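Local atomic coordinates of proteasome assembly chaperone family protein (Thermoplasma acidophilum, PDB entry 3GAA), a protein that is of unknown function but belongs to the PAC2 family, whose members include proteasome assembly chaperones. Residues G72-N84 / V89-A101. Residues are numbered along the deposited sequence; the frame is centred on the assembly and turned at random.
Sequences GGKLRHPFRIYAN and VLVAMCEVPISSA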
# COMPACT_ATOMS: atom_id res chain seq x y z
N GLY A 72 8.53 -29.63 -33.66
CA GLY A 72 8.44 -29.24 -35.05
C GLY A 72 9.11 -27.90 -35.37
O GLY A 72 8.63 -27.17 -36.25
N GLY A 73 10.19 -27.54 -34.68
CA GLY A 73 10.88 -26.28 -34.93
C GLY A 73 10.03 -25.00 -34.93
O GLY A 73 10.37 -24.02 -35.59
N LYS A 74 8.93 -25.00 -34.18
CA LYS A 74 8.14 -23.80 -34.02
C LYS A 74 8.33 -23.39 -32.57
O LYS A 74 7.82 -24.04 -31.67
CB LYS A 74 6.64 -24.04 -34.36
CG LYS A 74 6.42 -25.17 -35.43
CD LYS A 74 4.90 -25.46 -35.79
CE LYS A 74 4.03 -25.98 -34.57
NZ LYS A 74 4.21 -27.47 -34.18
N LEU A 75 9.10 -22.34 -32.32
CA LEU A 75 9.24 -21.87 -30.95
C LEU A 75 7.94 -21.24 -30.41
O LEU A 75 7.37 -20.35 -31.02
CB LEU A 75 10.39 -20.87 -30.86
CG LEU A 75 10.88 -20.49 -29.47
CD1 LEU A 75 11.35 -21.76 -28.74
CD2 LEU A 75 11.98 -19.43 -29.55
N ARG A 76 7.43 -21.71 -29.29
CA ARG A 76 6.40 -20.96 -28.60
C ARG A 76 6.31 -21.18 -27.12
O ARG A 76 6.75 -22.18 -26.55
CB ARG A 76 5.01 -21.14 -29.17
CG ARG A 76 4.78 -22.23 -30.10
CD ARG A 76 4.65 -23.55 -29.47
NE ARG A 76 5.15 -24.52 -30.44
CZ ARG A 76 4.70 -25.75 -30.64
NH1 ARG A 76 5.32 -26.49 -31.55
NH2 ARG A 76 3.68 -26.25 -29.95
N HIS A 77 5.68 -20.19 -26.50
CA HIS A 77 5.35 -20.28 -25.11
C HIS A 77 4.23 -21.33 -24.92
O HIS A 77 3.30 -21.42 -25.72
CB HIS A 77 4.91 -18.88 -24.69
CG HIS A 77 4.68 -18.73 -23.23
ND1 HIS A 77 3.53 -19.17 -22.62
CD2 HIS A 77 5.42 -18.13 -22.28
CE1 HIS A 77 3.58 -18.86 -21.34
NE2 HIS A 77 4.71 -18.21 -21.11
N PRO A 78 4.31 -22.10 -23.84
CA PRO A 78 3.37 -23.19 -23.53
C PRO A 78 1.90 -22.86 -23.30
O PRO A 78 1.08 -23.74 -23.48
CB PRO A 78 3.91 -23.72 -22.21
CG PRO A 78 4.59 -22.57 -21.61
CD PRO A 78 5.29 -21.94 -22.77
N PHE A 79 1.55 -21.65 -22.86
CA PHE A 79 0.15 -21.26 -22.58
C PHE A 79 -0.24 -20.03 -23.41
O PHE A 79 0.22 -18.91 -23.12
CB PHE A 79 -0.01 -20.97 -21.09
CG PHE A 79 -1.44 -21.10 -20.56
CD1 PHE A 79 -2.51 -20.57 -21.21
CD2 PHE A 79 -1.67 -21.71 -19.35
CE1 PHE A 79 -3.78 -20.67 -20.70
CE2 PHE A 79 -2.93 -21.82 -18.85
CZ PHE A 79 -3.98 -21.31 -19.51
N ARG A 80 -1.15 -20.24 -24.38
CA ARG A 80 -1.52 -19.28 -25.42
C ARG A 80 -3.03 -19.19 -25.55
O ARG A 80 -3.70 -20.16 -25.36
CB ARG A 80 -0.94 -19.69 -26.76
CG ARG A 80 0.54 -19.45 -26.82
CD ARG A 80 1.28 -20.00 -28.06
NE ARG A 80 1.50 -21.42 -27.84
CZ ARG A 80 0.72 -22.38 -28.32
NH1 ARG A 80 -0.30 -22.06 -29.10
NH2 ARG A 80 0.97 -23.65 -28.02
N ILE A 81 -3.54 -18.01 -25.88
CA ILE A 81 -4.95 -17.79 -26.07
C ILE A 81 -5.16 -17.19 -27.43
O ILE A 81 -4.51 -16.24 -27.78
CB ILE A 81 -5.53 -16.88 -24.99
CG1 ILE A 81 -5.17 -17.47 -23.61
CG2 ILE A 81 -7.04 -16.69 -25.21
CD1 ILE A 81 -5.71 -16.70 -22.49
N TYR A 82 -6.09 -17.76 -28.19
CA TYR A 82 -6.35 -17.33 -29.53
C TYR A 82 -7.77 -16.86 -29.69
O TYR A 82 -8.64 -17.29 -28.96
CB TYR A 82 -6.18 -18.48 -30.49
CG TYR A 82 -4.79 -19.02 -30.56
CD1 TYR A 82 -3.93 -18.64 -31.62
CD2 TYR A 82 -4.34 -19.96 -29.63
CE1 TYR A 82 -2.64 -19.15 -31.73
CE2 TYR A 82 -3.03 -20.49 -29.74
CZ TYR A 82 -2.21 -20.07 -30.81
OH TYR A 82 -0.94 -20.54 -30.93
N ALA A 83 -7.96 -16.04 -30.71
CA ALA A 83 -9.24 -15.51 -31.13
C ALA A 83 -9.42 -15.82 -32.59
O ALA A 83 -8.49 -15.81 -33.37
CB ALA A 83 -9.24 -14.04 -30.96
N ASN A 84 -10.65 -16.07 -32.97
CA ASN A 84 -11.03 -16.04 -34.37
C ASN A 84 -11.23 -14.59 -34.82
O ASN A 84 -11.00 -13.61 -34.10
CB ASN A 84 -12.27 -16.91 -34.63
CG ASN A 84 -13.54 -16.29 -34.13
OD1 ASN A 84 -14.60 -16.54 -34.67
ND2 ASN A 84 -13.46 -15.50 -33.10
N VAL A 89 -15.02 -16.57 -30.87
CA VAL A 89 -14.60 -17.85 -30.31
C VAL A 89 -13.16 -17.66 -29.86
O VAL A 89 -12.31 -17.22 -30.64
CB VAL A 89 -14.62 -19.00 -31.36
CG1 VAL A 89 -14.13 -20.30 -30.73
CG2 VAL A 89 -15.99 -19.18 -32.01
N LEU A 90 -12.90 -17.96 -28.60
CA LEU A 90 -11.55 -17.96 -28.16
C LEU A 90 -11.14 -19.40 -27.91
O LEU A 90 -11.98 -20.28 -27.64
CB LEU A 90 -11.40 -17.14 -26.89
CG LEU A 90 -11.83 -15.66 -26.89
CD1 LEU A 90 -11.48 -15.07 -25.57
CD2 LEU A 90 -11.17 -14.85 -27.95
N VAL A 91 -9.84 -19.65 -28.00
CA VAL A 91 -9.29 -20.91 -27.53
C VAL A 91 -8.14 -20.65 -26.56
O VAL A 91 -7.28 -19.83 -26.81
CB VAL A 91 -8.78 -21.83 -28.66
CG1 VAL A 91 -7.95 -22.96 -28.02
CG2 VAL A 91 -9.99 -22.30 -29.60
N ALA A 92 -8.19 -21.33 -25.42
CA ALA A 92 -7.17 -21.22 -24.43
C ALA A 92 -6.55 -22.58 -24.43
O ALA A 92 -7.27 -23.57 -24.30
CB ALA A 92 -7.80 -20.89 -23.10
N MET A 93 -5.24 -22.66 -24.62
CA MET A 93 -4.55 -23.95 -24.55
C MET A 93 -3.27 -23.87 -23.83
O MET A 93 -2.53 -22.89 -23.95
CB MET A 93 -4.22 -24.55 -25.91
CG MET A 93 -3.25 -23.78 -26.82
SD MET A 93 -3.26 -24.75 -28.36
CE MET A 93 -2.55 -23.77 -29.68
N CYS A 94 -2.99 -24.96 -23.13
CA CYS A 94 -1.73 -25.12 -22.46
C CYS A 94 -1.09 -26.47 -22.77
O CYS A 94 -1.66 -27.50 -22.49
CB CYS A 94 -1.95 -24.95 -20.98
SG CYS A 94 -0.33 -24.79 -20.15
N GLU A 95 0.10 -26.44 -23.34
CA GLU A 95 0.72 -27.63 -23.89
C GLU A 95 1.54 -28.47 -22.92
O GLU A 95 2.12 -29.47 -23.33
CB GLU A 95 1.65 -27.21 -25.01
CG GLU A 95 0.93 -26.47 -26.13
CD GLU A 95 1.76 -26.33 -27.43
OE1 GLU A 95 2.72 -25.53 -27.42
OE2 GLU A 95 1.41 -26.95 -28.49
N VAL A 96 1.64 -28.05 -21.66
CA VAL A 96 2.49 -28.70 -20.69
C VAL A 96 1.72 -28.77 -19.39
O VAL A 96 0.94 -27.90 -19.08
CB VAL A 96 3.89 -27.99 -20.50
CG1 VAL A 96 4.57 -27.81 -21.84
CG2 VAL A 96 3.79 -26.66 -19.78
N PRO A 97 1.89 -29.83 -18.62
CA PRO A 97 0.91 -29.97 -17.57
C PRO A 97 1.14 -29.05 -16.38
O PRO A 97 2.29 -28.77 -16.00
CB PRO A 97 1.03 -31.44 -17.19
CG PRO A 97 2.45 -31.84 -17.61
CD PRO A 97 2.81 -30.98 -18.72
N ILE A 98 0.05 -28.60 -15.79
CA ILE A 98 0.05 -27.77 -14.62
C ILE A 98 -0.09 -28.64 -13.37
O ILE A 98 -1.03 -29.41 -13.20
CB ILE A 98 -1.11 -26.82 -14.66
CG1 ILE A 98 -0.90 -25.84 -15.81
CG2 ILE A 98 -1.24 -26.12 -13.33
CD1 ILE A 98 -2.23 -25.50 -16.51
N SER A 99 0.88 -28.54 -12.49
CA SER A 99 0.80 -29.24 -11.24
C SER A 99 -0.52 -28.93 -10.55
O SER A 99 -1.01 -27.80 -10.57
CB SER A 99 1.94 -28.78 -10.35
OG SER A 99 1.57 -28.89 -8.99
N SER A 100 -1.06 -29.92 -9.86
CA SER A 100 -2.36 -29.79 -9.21
C SER A 100 -2.32 -28.87 -8.02
O SER A 100 -3.31 -28.27 -7.66
CB SER A 100 -2.87 -31.16 -8.77
OG SER A 100 -2.42 -31.44 -7.47
N ALA A 101 -1.18 -28.73 -7.40
CA ALA A 101 -0.99 -27.69 -6.39
C ALA A 101 -1.37 -26.28 -6.88
O ALA A 101 -1.55 -25.40 -6.06
CB ALA A 101 0.48 -27.71 -5.91
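Phe79 to Ala83 pairs antiparallel with Leu90 to Cys94, the two strand axes approaching to 4.6 Å at an angle of 167° between their directions. Arg80 with Met93 and Tyr82 with Val91 are the hydrogen-bonded pairs, each joined by two backbone bonds. Beyond the last bridge, Glu95 N still donates to Pro78 O at 2.9 Å. Side chains alternate between two faces. On one face, Cys94 CB lies over the Phe79 ring, 3.9 Å from its centroid, as a CH-pi contact. Cys94 SG sits obliquely to the same ring and approaches Phe79 CD2 to 3.5 Å. Phe79 CG is anti to the backbone N (chi1 -157°), which sets the ring beside Cys94. Further along this face, Ala83 CB touches Leu90 CD2 at 3.7 Å. The strands form a beta hairpin within the mixed sheet of this PAC2-family protein. Strand 54-60 flanks 79-83, and strand 28-32 runs parallel to 89-94 on its other side. Helix 103-117 packs on the face of Phe79, Ile81 and Leu90, and helix 39-51 on that of Tyr82, Val91 and Met93. On the latter face Met93 reaches with an extended chain towards Tyr82. Its CE stands obliquely to the tyrosine ring, though its place is doubtful because it crowds Arg80. Just past the end of strand 89-94, Glu95 joins Arg76 and Arg80 in a salt-bridge network. Arg76 NH2 lies 2.8 Å from Glu95 OE2 and donates a hydrogen bond to the syn lone pair of OE1. The planes of the Arg76 guanidinium and the carboxylate are turned 35° against each other. Arg80 approaches the same carboxylate more steeply, but the placing of its NH2 is doubtful. Arg80 NE donates to His77 O at 2.8 Å. Pro78 CB touches Val96 CG2 at 3.8 Å, and Asn173 of a neighbouring subunit touches Pro78.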